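Long-range contacts in alkane monooxygenase (Geobacillus thermodenitrificans, PDB 3B9O), which belongs to the luciferase-like monooxygenase family and binds flavin mononucleotide on a TIM-barrel fold: residues A9-C14 / N28-Y33; A237-E242 / K266-N271; E110-H115 / K204-P209; K249-L254 / M363-E368. All blocks are in the same frame, centred on the assembly; numbering follows the deposited sequence.

In the fold
The four contacts lie round a TIM barrel and do not touch one another. Interaction 1 and interaction 2 are buried, on opposite sides of the chain's centre, and in both a loop arginine fastens polar groups: in interaction 1 a carboxylate of strand 6-12 and a carbonyl of the loop that follows, in interaction 2 two carbonyls at the end of helix 231-240. Interactions 3 and 4 are only partly buried and have no hydrogen bond across them. Interaction 3 sets Phe206 and Val208 against the first turn of helix 112-125, whereas interaction 4 joins two helices through aliphatic side chains and one tyrosine ring. Interaction 4 uses the start of helix 251-265 and interaction 2 the loop that follows it.

Interaction 1: A9-C14 / N28-Y33; sequences AFEMNC and NQRHRY
Arg30 meets Glu11 end-on, NH1 and NH2 both directed at the carboxylate in a bidentate salt bridge. The shorter bond runs from NH2 of Arg30 to OE1 of Glu11, 2.8 Å, while NH1 of Arg30 reaches OE2 of Glu11 at 3.1 Å along a fairly straight line (164°). NH1 also bonds to OE1, so that both oxygens are engaged on their syn sides, and the two flat groups are nearly coplanar, 29° apart. NH2 of Arg30 also bonds to Cys14 O, at 2.9 Å.

Glu11 is itself held in place. With CG anti to the backbone N (chi1 -169°) and a bend at the next bond, its carboxylate folds back so that the anti lone pair of OE1 accepts from Met12 N at 2.9 Å. The Met12 side chain lies about 6 Å from the flavin mononucleotide. Beside the salt bridge, the ring of Tyr33 is covered on one face by the backbone of Cys14, whose CA makes an off-centre CH-pi contact, 4.2 Å from the ring centroid.

Further out, Tyr38 OH bonds to OE2 of Glu11, Ser382 OG to NH1 of Arg30, and Val15 O takes the NE hydrogen of Arg30. OE1 of Glu11 alone accepts from Arg30 NH1, Arg30 NH2 and Met12 N. Several bonds fix the guanidinium against rotation, and in this buried setting charge is met by charge, which probably keeps both groups ionised.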
# COMPACT_ATOMS: atom_id res chain seq x y z
N ALA A 9 -2.83 -5.18 -6.91
CA ALA A 9 -1.59 -5.87 -7.25
C ALA A 9 -0.51 -5.31 -6.35
O ALA A 9 -0.26 -4.11 -6.35
CB ALA A 9 -1.27 -5.61 -8.70
N PHE A 10 0.12 -6.17 -5.56
CA PHE A 10 1.14 -5.74 -4.61
C PHE A 10 2.53 -5.74 -5.27
O PHE A 10 3.02 -6.78 -5.77
CB PHE A 10 1.15 -6.62 -3.37
CG PHE A 10 1.88 -6.05 -2.20
CD1 PHE A 10 1.75 -4.71 -1.85
CD2 PHE A 10 2.68 -6.88 -1.40
CE1 PHE A 10 2.41 -4.19 -0.75
CE2 PHE A 10 3.33 -6.36 -0.26
CZ PHE A 10 3.19 -5.04 0.06
N GLU A 11 3.17 -4.58 -5.24
CA GLU A 11 4.41 -4.41 -6.01
C GLU A 11 5.38 -3.50 -5.27
O GLU A 11 5.03 -2.87 -4.27
CB GLU A 11 4.01 -3.85 -7.40
CG GLU A 11 5.03 -3.80 -8.50
CD GLU A 11 5.88 -5.08 -8.70
OE1 GLU A 11 6.81 -5.29 -7.91
OE2 GLU A 11 5.68 -5.82 -9.66
N MET A 12 6.62 -3.44 -5.75
CA MET A 12 7.62 -2.51 -5.24
C MET A 12 8.65 -2.30 -6.34
O MET A 12 9.02 -3.25 -7.05
CB MET A 12 8.32 -3.06 -3.96
CG MET A 12 9.22 -2.02 -3.23
SD MET A 12 9.69 -2.60 -1.59
CE MET A 12 11.09 -1.54 -1.28
N ASN A 13 9.15 -1.05 -6.43
CA ASN A 13 10.11 -0.66 -7.45
C ASN A 13 11.54 -1.14 -7.03
O ASN A 13 12.42 -0.33 -6.73
CB ASN A 13 10.08 0.87 -7.60
CG ASN A 13 10.71 1.34 -8.89
OD1 ASN A 13 10.66 2.55 -9.20
ND2 ASN A 13 11.25 0.40 -9.68
N CYS A 14 11.73 -2.45 -7.02
CA CYS A 14 13.01 -3.06 -6.62
C CYS A 14 13.06 -4.46 -7.16
O CYS A 14 12.14 -4.88 -7.84
CB CYS A 14 13.19 -3.07 -5.09
SG CYS A 14 11.99 -4.11 -4.15
N ASN A 28 10.98 -15.42 -14.04
CA ASN A 28 10.80 -14.16 -13.33
C ASN A 28 11.33 -12.97 -14.10
O ASN A 28 12.17 -13.11 -14.99
CB ASN A 28 11.50 -14.26 -11.95
CG ASN A 28 10.75 -13.53 -10.85
OD1 ASN A 28 10.98 -13.75 -9.64
ND2 ASN A 28 9.85 -12.67 -11.25
N GLN A 29 10.84 -11.79 -13.76
CA GLN A 29 11.17 -10.56 -14.44
C GLN A 29 11.55 -9.42 -13.49
O GLN A 29 11.47 -8.26 -13.89
CB GLN A 29 9.98 -10.16 -15.33
CG GLN A 29 9.91 -11.02 -16.58
CD GLN A 29 8.84 -10.62 -17.56
OE1 GLN A 29 8.43 -11.43 -18.38
NE2 GLN A 29 8.39 -9.36 -17.50
N ARG A 30 11.94 -9.75 -12.25
CA ARG A 30 12.37 -8.77 -11.24
C ARG A 30 13.54 -7.88 -11.68
O ARG A 30 13.61 -6.73 -11.24
CB ARG A 30 12.80 -9.44 -9.91
CG ARG A 30 11.70 -10.20 -9.17
CD ARG A 30 10.37 -9.46 -9.16
NE ARG A 30 10.41 -8.11 -8.59
CZ ARG A 30 9.38 -7.25 -8.59
NH1 ARG A 30 8.21 -7.61 -9.14
NH2 ARG A 30 9.53 -6.02 -8.07
N HIS A 31 14.44 -8.43 -12.49
CA HIS A 31 15.55 -7.67 -13.07
C HIS A 31 15.06 -6.59 -14.05
O HIS A 31 15.85 -5.73 -14.42
CB HIS A 31 16.58 -8.61 -13.74
CG HIS A 31 15.94 -9.56 -14.71
ND1 HIS A 31 16.05 -9.42 -16.08
CD2 HIS A 31 15.10 -10.61 -14.51
CE1 HIS A 31 15.31 -10.35 -16.68
NE2 HIS A 31 14.72 -11.06 -15.75
N ARG A 32 13.79 -6.65 -14.47
CA ARG A 32 13.18 -5.61 -15.33
C ARG A 32 12.70 -4.37 -14.56
O ARG A 32 12.12 -3.45 -15.15
CB ARG A 32 12.00 -6.17 -16.15
CG ARG A 32 12.42 -7.32 -17.09
CD ARG A 32 11.33 -7.64 -18.07
NE ARG A 32 11.04 -6.53 -19.01
CZ ARG A 32 9.84 -6.29 -19.54
NH1 ARG A 32 8.83 -7.06 -19.25
NH2 ARG A 32 9.65 -5.28 -20.39
N TYR A 33 12.92 -4.33 -13.25
CA TYR A 33 12.36 -3.23 -12.46
C TYR A 33 12.91 -1.88 -12.96
O TYR A 33 12.26 -0.86 -12.80
CB TYR A 33 12.60 -3.41 -10.94
CG TYR A 33 13.92 -2.88 -10.49
CD1 TYR A 33 14.03 -1.61 -9.89
CD2 TYR A 33 15.09 -3.61 -10.72
CE1 TYR A 33 15.28 -1.11 -9.50
CE2 TYR A 33 16.35 -3.11 -10.34
CZ TYR A 33 16.43 -1.89 -9.75
OH TYR A 33 17.68 -1.44 -9.45

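Interaction 2: A237-E242 / K266-N271; sequences AAKHAE and KKYGRN
Arg270 spans the backbone carbonyls of Ala238 and Ala241 with its guanidinium group, and these hydrogen bonds make up the polar half of the contact. Ala238 O is taken side-on by two nitrogens, Arg270 NE at 3.1 Å and Arg270 NH2 at 2.9 Å. Ala241 O is taken end-on, by Arg270 NH2 at 2.7 Å and Arg270 NH1 at 2.9 Å. All four bonds lie near the guanidinium plane, but they meet the carbonyls less regularly: NH2 stands well above the plane of the Ala238 carbonyl (68° out of it), and each oxygen receives its two donors from the same face. Bends at chi2 and chi3 of Arg270 bring the group to the carbonyls at the C-terminal end of helix 231-240.

The other half is CH-pi packing. The Tyr268 ring lies against Lys239, whose CB sits over the ring centre, 3.8 Å from the centroid and 11° off the normal. The lysine chain, extended from CB outward, then runs across the ring at about a right angle, its CG and CD meeting the CE2 side. CG of Lys267 covers the opposite face, so the ring is sandwiched between two lysine chains, while its OH bonds to Glu235.

One buried polar atom, Lys239 O, has no partner in the model. The carbonyls of Ala238 and Ala241, by contrast, each take two donors from one arginine. Hydrogen bonds and ring packing together join the loop before strand 276-285 to the end of helix 231-240. The positive group there probably also meets the helix dipole favourably.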
# COMPACT_ATOMS: atom_id res chain seq x y z
N ALA A 237 -4.83 4.58 11.68
CA ALA A 237 -5.80 4.05 10.72
C ALA A 237 -7.24 4.46 11.01
O ALA A 237 -7.95 4.96 10.13
CB ALA A 237 -5.68 2.49 10.66
N ALA A 238 -7.69 4.27 12.27
CA ALA A 238 -9.07 4.60 12.69
C ALA A 238 -9.39 6.06 12.48
O ALA A 238 -10.49 6.43 12.02
CB ALA A 238 -9.28 4.20 14.17
N LYS A 239 -8.40 6.90 12.77
CA LYS A 239 -8.55 8.33 12.64
C LYS A 239 -8.56 8.80 11.16
O LYS A 239 -9.33 9.66 10.81
CB LYS A 239 -7.40 9.03 13.39
CG LYS A 239 -7.56 10.55 13.48
CD LYS A 239 -6.45 11.18 14.30
CE LYS A 239 -6.78 12.66 14.51
NZ LYS A 239 -5.64 13.37 15.12
N HIS A 240 -7.66 8.27 10.32
CA HIS A 240 -7.42 8.86 8.99
C HIS A 240 -7.74 7.98 7.79
O HIS A 240 -8.12 8.50 6.74
CB HIS A 240 -5.92 9.16 8.84
CG HIS A 240 -5.41 10.19 9.79
ND1 HIS A 240 -5.57 11.55 9.58
CD2 HIS A 240 -4.68 10.06 10.92
CE1 HIS A 240 -4.98 12.21 10.56
NE2 HIS A 240 -4.44 11.33 11.40
N ALA A 241 -7.47 6.68 7.90
CA ALA A 241 -7.45 5.82 6.72
C ALA A 241 -8.83 5.54 6.10
O ALA A 241 -9.82 5.24 6.80
CB ALA A 241 -6.74 4.50 7.03
N GLU A 242 -8.89 5.65 4.78
CA GLU A 242 -10.04 5.16 4.03
C GLU A 242 -9.89 3.66 3.68
O GLU A 242 -10.91 2.94 3.52
CB GLU A 242 -10.22 5.95 2.74
CG GLU A 242 -10.31 7.44 2.91
CD GLU A 242 -10.42 8.11 1.57
OE1 GLU A 242 -11.55 8.15 1.02
OE2 GLU A 242 -9.38 8.61 1.08
N LYS A 266 -14.96 5.23 16.06
CA LYS A 266 -16.17 5.92 16.60
C LYS A 266 -15.84 7.23 17.33
O LYS A 266 -16.49 8.22 17.09
CB LYS A 266 -16.99 5.02 17.52
CG LYS A 266 -17.50 3.72 16.88
CD LYS A 266 -18.02 2.71 17.94
CE LYS A 266 -17.00 2.50 19.11
NZ LYS A 266 -17.12 1.15 19.75
N LYS A 267 -14.79 7.24 18.15
CA LYS A 267 -14.43 8.46 18.93
C LYS A 267 -14.04 9.64 18.02
O LYS A 267 -14.01 10.78 18.47
CB LYS A 267 -13.29 8.17 19.92
CG LYS A 267 -11.93 8.02 19.23
CD LYS A 267 -10.76 7.82 20.17
CE LYS A 267 -10.67 6.42 20.71
NZ LYS A 267 -10.26 5.45 19.62
N TYR A 268 -13.67 9.36 16.76
CA TYR A 268 -13.36 10.42 15.80
C TYR A 268 -14.59 10.82 14.99
O TYR A 268 -14.50 11.68 14.11
CB TYR A 268 -12.18 10.01 14.89
CG TYR A 268 -10.94 9.63 15.66
CD1 TYR A 268 -10.55 8.32 15.75
CD2 TYR A 268 -10.18 10.60 16.32
CE1 TYR A 268 -9.41 7.97 16.45
CE2 TYR A 268 -9.03 10.25 17.02
CZ TYR A 268 -8.67 8.96 17.10
OH TYR A 268 -7.53 8.61 17.82
N GLY A 269 -15.72 10.22 15.30
CA GLY A 269 -16.98 10.58 14.65
C GLY A 269 -17.14 9.97 13.26
O GLY A 269 -17.98 10.42 12.47
N ARG A 270 -16.35 8.93 12.99
CA ARG A 270 -16.32 8.31 11.66
C ARG A 270 -17.29 7.15 11.59
O ARG A 270 -17.35 6.33 12.52
CB ARG A 270 -14.92 7.76 11.38
CG ARG A 270 -13.87 8.78 11.07
CD ARG A 270 -13.37 8.54 9.63
NE ARG A 270 -12.21 7.73 9.75
CZ ARG A 270 -11.56 7.07 8.79
NH1 ARG A 270 -11.93 7.07 7.50
NH2 ARG A 270 -10.48 6.43 9.16
N ASN A 271 -18.00 7.07 10.46
CA ASN A 271 -18.77 5.88 10.14
C ASN A 271 -17.80 4.76 9.75
O ASN A 271 -17.06 4.87 8.79
CB ASN A 271 -19.75 6.21 9.04
CG ASN A 271 -20.61 5.02 8.62
OD1 ASN A 271 -20.39 3.85 9.00
ND2 ASN A 271 -21.62 5.33 7.82

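Interaction 3: E110-H115 / K204-P209; sequences EHPYGH and KYFEVP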
# COMPACT_ATOMS: atom_id res chain seq x y z
N GLU A 110 10.61 13.72 4.59
CA GLU A 110 10.53 14.82 3.63
C GLU A 110 9.32 15.74 3.90
O GLU A 110 8.24 15.26 4.31
CB GLU A 110 10.52 14.27 2.19
CG GLU A 110 11.70 13.29 1.84
CD GLU A 110 11.48 12.59 0.50
OE1 GLU A 110 11.51 11.31 0.42
OE2 GLU A 110 11.22 13.33 -0.48
N HIS A 111 9.48 17.04 3.64
CA HIS A 111 8.51 18.05 4.07
C HIS A 111 7.16 17.89 3.38
O HIS A 111 7.11 17.62 2.17
CB HIS A 111 9.07 19.47 3.85
CG HIS A 111 8.25 20.55 4.49
ND1 HIS A 111 8.55 21.09 5.72
CD2 HIS A 111 7.10 21.15 4.09
CE1 HIS A 111 7.64 22.00 6.05
NE2 HIS A 111 6.75 22.05 5.07
N PRO A 112 6.06 18.05 4.13
CA PRO A 112 4.73 17.95 3.53
C PRO A 112 4.40 18.91 2.38
O PRO A 112 3.53 18.59 1.59
CB PRO A 112 3.77 18.18 4.72
CG PRO A 112 4.64 18.90 5.74
CD PRO A 112 5.97 18.27 5.60
N TYR A 113 5.05 20.07 2.30
CA TYR A 113 4.66 21.07 1.28
C TYR A 113 5.03 20.54 -0.10
O TYR A 113 4.25 20.72 -1.04
CB TYR A 113 5.33 22.41 1.52
CG TYR A 113 4.75 23.58 0.75
CD1 TYR A 113 3.52 24.15 1.11
CD2 TYR A 113 5.45 24.15 -0.30
CE1 TYR A 113 3.02 25.24 0.43
CE2 TYR A 113 4.97 25.28 -0.97
CZ TYR A 113 3.77 25.82 -0.60
OH TYR A 113 3.26 26.89 -1.27
N GLY A 114 6.18 19.86 -0.18
CA GLY A 114 6.66 19.26 -1.43
C GLY A 114 5.84 18.03 -1.80
O GLY A 114 5.47 17.85 -2.97
N HIS A 115 5.53 17.20 -0.80
CA HIS A 115 4.63 16.08 -0.97
C HIS A 115 3.23 16.49 -1.44
O HIS A 115 2.61 15.81 -2.28
CB HIS A 115 4.51 15.24 0.30
CG HIS A 115 3.80 13.94 0.06
ND1 HIS A 115 2.63 13.61 0.71
CD2 HIS A 115 4.05 12.94 -0.81
CE1 HIS A 115 2.22 12.43 0.29
NE2 HIS A 115 3.07 12.00 -0.64
N LYS A 204 3.48 21.61 16.38
CA LYS A 204 4.72 21.18 16.98
C LYS A 204 5.85 20.90 15.98
O LYS A 204 7.02 21.24 16.23
CB LYS A 204 4.46 19.94 17.83
CG LYS A 204 5.69 19.20 18.32
CD LYS A 204 5.27 18.14 19.32
CE LYS A 204 6.45 17.65 20.12
NZ LYS A 204 5.99 16.49 20.90
N TYR A 205 5.51 20.24 14.87
CA TYR A 205 6.52 19.84 13.88
C TYR A 205 6.61 20.77 12.69
O TYR A 205 7.69 20.92 12.13
CB TYR A 205 6.30 18.40 13.40
CG TYR A 205 6.35 17.39 14.53
CD1 TYR A 205 7.57 16.98 15.07
CD2 TYR A 205 5.18 16.86 15.07
CE1 TYR A 205 7.62 16.07 16.10
CE2 TYR A 205 5.23 15.97 16.11
CZ TYR A 205 6.44 15.57 16.60
OH TYR A 205 6.48 14.67 17.62
N PHE A 206 5.52 21.41 12.32
CA PHE A 206 5.46 22.21 11.09
C PHE A 206 4.91 23.61 11.27
O PHE A 206 4.00 23.85 12.07
CB PHE A 206 4.61 21.46 10.04
CG PHE A 206 5.15 20.10 9.72
CD1 PHE A 206 4.44 18.96 10.04
CD2 PHE A 206 6.40 19.99 9.08
CE1 PHE A 206 4.95 17.70 9.74
CE2 PHE A 206 6.92 18.76 8.77
CZ PHE A 206 6.21 17.60 9.10
N GLU A 207 5.42 24.50 10.45
CA GLU A 207 4.91 25.84 10.31
C GLU A 207 4.78 26.11 8.80
O GLU A 207 5.80 26.22 8.10
CB GLU A 207 5.88 26.85 10.96
CG GLU A 207 5.33 28.27 11.06
CD GLU A 207 4.35 28.40 12.21
OE1 GLU A 207 4.54 27.74 13.26
OE2 GLU A 207 3.37 29.17 12.07
N VAL A 208 3.55 26.18 8.32
CA VAL A 208 3.25 26.27 6.88
C VAL A 208 2.15 27.29 6.65
O VAL A 208 0.97 26.98 6.76
CB VAL A 208 2.84 24.89 6.27
CG1 VAL A 208 2.52 25.04 4.75
CG2 VAL A 208 3.92 23.87 6.50
N PRO A 209 2.54 28.53 6.35
CA PRO A 209 1.55 29.59 6.04
C PRO A 209 0.68 29.30 4.81
O PRO A 209 -0.47 29.73 4.78
CB PRO A 209 2.39 30.86 5.85
CG PRO A 209 3.84 30.42 5.83
CD PRO A 209 3.93 29.01 6.37
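Phe206 presents an edge to one residue and a face to the next: its edge points at the face of the His111 ring in a T-shaped pair, while Pro112 lies over the face of Phe206. The His111 and Phe206 rings stand nearly perpendicular, planes at 80°, with centroids 5.4 Å apart. CG of Pro112 is placed centrally above Phe206, 3.8 Å from the centroid and 11° off the normal, a CH-pi contact. The neighbouring atom of the same proline packs closely, Pro112 CD lying 3.3 Å from Phe206 CE2. The other face of Phe206 is covered toward its rim by CB of Tyr205.

Val208 fills the adjoining place. Its CG2 meets the edge of the His111 ring, near the ring plane, and its CG1 lies 3.9 Å from Tyr113 CD1. The two methyls are thereby divided between two aromatic neighbours. His111 reaches across with its ring because CG is anti to the backbone N (chi1 -170°), sliding past both Phe206 and Val208.

No hydrogen bond crosses this contact; Tyr113 instead sends its OH to Pro211 O. His111 is the N-cap residue of helix 112-125, so the packing covers that helix's first turn. Helix 154-174 flanks the site, with Leu160 against Phe206, Tyr164 against Pro112, and Glu163 accepting from the backbone N of Tyr205 and Phe206, while strand 207-208 pairs antiparallel with strand 201-202.

Interaction 4: K249-L254 / M363-E368; sequences KDVETL and MQYLVE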
# COMPACT_ATOMS: atom_id res chain seq x y z
N LYS A 249 -3.43 -13.90 8.56
CA LYS A 249 -3.59 -14.97 7.56
C LYS A 249 -4.79 -15.87 7.79
O LYS A 249 -4.96 -16.86 7.06
CB LYS A 249 -2.35 -15.85 7.43
CG LYS A 249 -1.76 -16.31 8.75
CD LYS A 249 -0.77 -17.50 8.64
CE LYS A 249 0.12 -17.50 7.41
NZ LYS A 249 1.49 -18.02 7.80
N ASP A 250 -5.60 -15.56 8.79
CA ASP A 250 -6.80 -16.36 9.07
C ASP A 250 -7.99 -15.52 9.53
O ASP A 250 -7.83 -14.34 9.82
CB ASP A 250 -6.50 -17.48 10.10
CG ASP A 250 -5.90 -16.95 11.39
OD1 ASP A 250 -4.82 -17.44 11.80
OD2 ASP A 250 -6.49 -16.07 12.02
N VAL A 251 -9.16 -16.12 9.64
CA VAL A 251 -10.37 -15.35 9.95
C VAL A 251 -10.27 -14.72 11.34
O VAL A 251 -10.52 -13.51 11.51
CB VAL A 251 -11.67 -16.20 9.87
CG1 VAL A 251 -12.82 -15.49 10.60
CG2 VAL A 251 -12.05 -16.50 8.43
N GLU A 252 -9.87 -15.53 12.33
CA GLU A 252 -9.90 -15.06 13.71
C GLU A 252 -9.06 -13.78 13.87
O GLU A 252 -9.50 -12.84 14.53
CB GLU A 252 -9.43 -16.16 14.70
CG GLU A 252 -10.02 -17.62 14.47
CD GLU A 252 -9.18 -18.46 13.47
OE1 GLU A 252 -9.55 -18.48 12.24
OE2 GLU A 252 -8.16 -19.09 13.93
N THR A 253 -7.86 -13.77 13.27
CA THR A 253 -6.89 -12.66 13.40
C THR A 253 -7.39 -11.42 12.67
O THR A 253 -7.49 -10.33 13.24
CB THR A 253 -5.48 -13.04 12.86
OG1 THR A 253 -4.95 -14.11 13.63
CG2 THR A 253 -4.49 -11.88 12.97
N LEU A 254 -7.72 -11.61 11.40
CA LEU A 254 -8.23 -10.52 10.56
C LEU A 254 -9.52 -9.93 11.10
O LEU A 254 -9.68 -8.69 11.10
CB LEU A 254 -8.34 -10.98 9.11
CG LEU A 254 -7.00 -11.20 8.36
CD1 LEU A 254 -7.25 -11.93 7.02
CD2 LEU A 254 -6.27 -9.86 8.15
N MET A 363 -10.86 -17.01 -0.69
CA MET A 363 -11.03 -15.55 -0.73
C MET A 363 -12.37 -15.13 -0.21
O MET A 363 -12.48 -14.23 0.63
CB MET A 363 -10.80 -15.03 -2.13
CG MET A 363 -9.32 -15.24 -2.61
SD MET A 363 -9.12 -14.63 -4.32
CE MET A 363 -9.39 -12.88 -4.11
N GLN A 364 -13.40 -15.80 -0.70
CA GLN A 364 -14.77 -15.52 -0.31
C GLN A 364 -14.97 -15.76 1.20
O GLN A 364 -15.66 -14.98 1.87
CB GLN A 364 -15.74 -16.33 -1.20
CG GLN A 364 -17.23 -16.23 -0.78
CD GLN A 364 -18.13 -17.03 -1.68
OE1 GLN A 364 -17.68 -17.85 -2.50
NE2 GLN A 364 -19.43 -16.81 -1.53
N TYR A 365 -14.31 -16.79 1.76
CA TYR A 365 -14.45 -17.12 3.19
C TYR A 365 -13.96 -15.96 4.07
O TYR A 365 -14.63 -15.55 5.01
CB TYR A 365 -13.67 -18.39 3.51
CG TYR A 365 -14.14 -19.04 4.80
CD1 TYR A 365 -13.31 -19.06 5.93
CD2 TYR A 365 -15.44 -19.58 4.90
CE1 TYR A 365 -13.76 -19.68 7.11
CE2 TYR A 365 -15.88 -20.21 6.11
CZ TYR A 365 -15.01 -20.25 7.19
OH TYR A 365 -15.38 -20.81 8.37
N LEU A 366 -12.79 -15.44 3.74
CA LEU A 366 -12.21 -14.30 4.46
C LEU A 366 -13.10 -13.07 4.37
O LEU A 366 -13.41 -12.42 5.38
CB LEU A 366 -10.79 -14.05 3.92
CG LEU A 366 -9.46 -14.46 4.57
CD1 LEU A 366 -9.51 -15.37 5.78
CD2 LEU A 366 -8.44 -14.95 3.48
N VAL A 367 -13.56 -12.77 3.16
CA VAL A 367 -14.49 -11.66 2.96
C VAL A 367 -15.73 -11.79 3.84
O VAL A 367 -16.06 -10.86 4.60
CB VAL A 367 -14.88 -11.49 1.47
CG1 VAL A 367 -16.05 -10.45 1.32
CG2 VAL A 367 -13.66 -11.05 0.70
N GLU A 368 -16.40 -12.94 3.74
CA GLU A 368 -17.69 -13.15 4.41
C GLU A 368 -17.57 -13.37 5.92
O GLU A 368 -18.43 -12.93 6.69
CB GLU A 368 -18.44 -14.30 3.75
CG GLU A 368 -19.01 -13.87 2.40
CD GLU A 368 -19.74 -14.96 1.64
OE1 GLU A 368 -19.78 -16.12 2.11
OE2 GLU A 368 -20.25 -14.64 0.55
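Leu366 reaches from helix 356-370 into the start of helix 251-265, where it meets Val251 and Leu254. From CB the side chain turns toward the other helix, and the branch point CG comes within 4.2 Å of Leu254 CD1, the two leucines crossing at a slant. Beyond it CD1 carries most of the contact. This methyl lies 3.8 Å from Val251 CG2 and also approaches the backbone, 3.9 Å from Val251 N and 4.0 Å from Asp250 C, so it rests against the very beginning of the helix. The torsion about CB-CG is nearly eclipsed (chi2 9°), which points to a strained or imperfectly defined conformation; the exact placing of CD1 should therefore be read with some reserve.

Val251 faces two residues one position apart on the partner helix. Its CG2, anti to the carbonyl carbon, touches Leu366 and also lies 3.8 Å from Tyr365 CD1, with the valine and tyrosine side chains at about a right angle. Inward, Leu254 continues to Ala279 of strand 276-285 and Leu366 to Phe375 of strand 374-378, which places both leucines between the helices and the barrel wall.

At the start of helix 251-265 the N-cap Asp250 accepts through OD2 from Thr253 N at 3.0 Å and from Thr253 OG1 as well. With Asp250 turned to capping its own helix, no hydrogen bond crosses between residues 249-254 and 363-368. The contact is carried mainly by apolar side-chain carbons and depends on shape and burial.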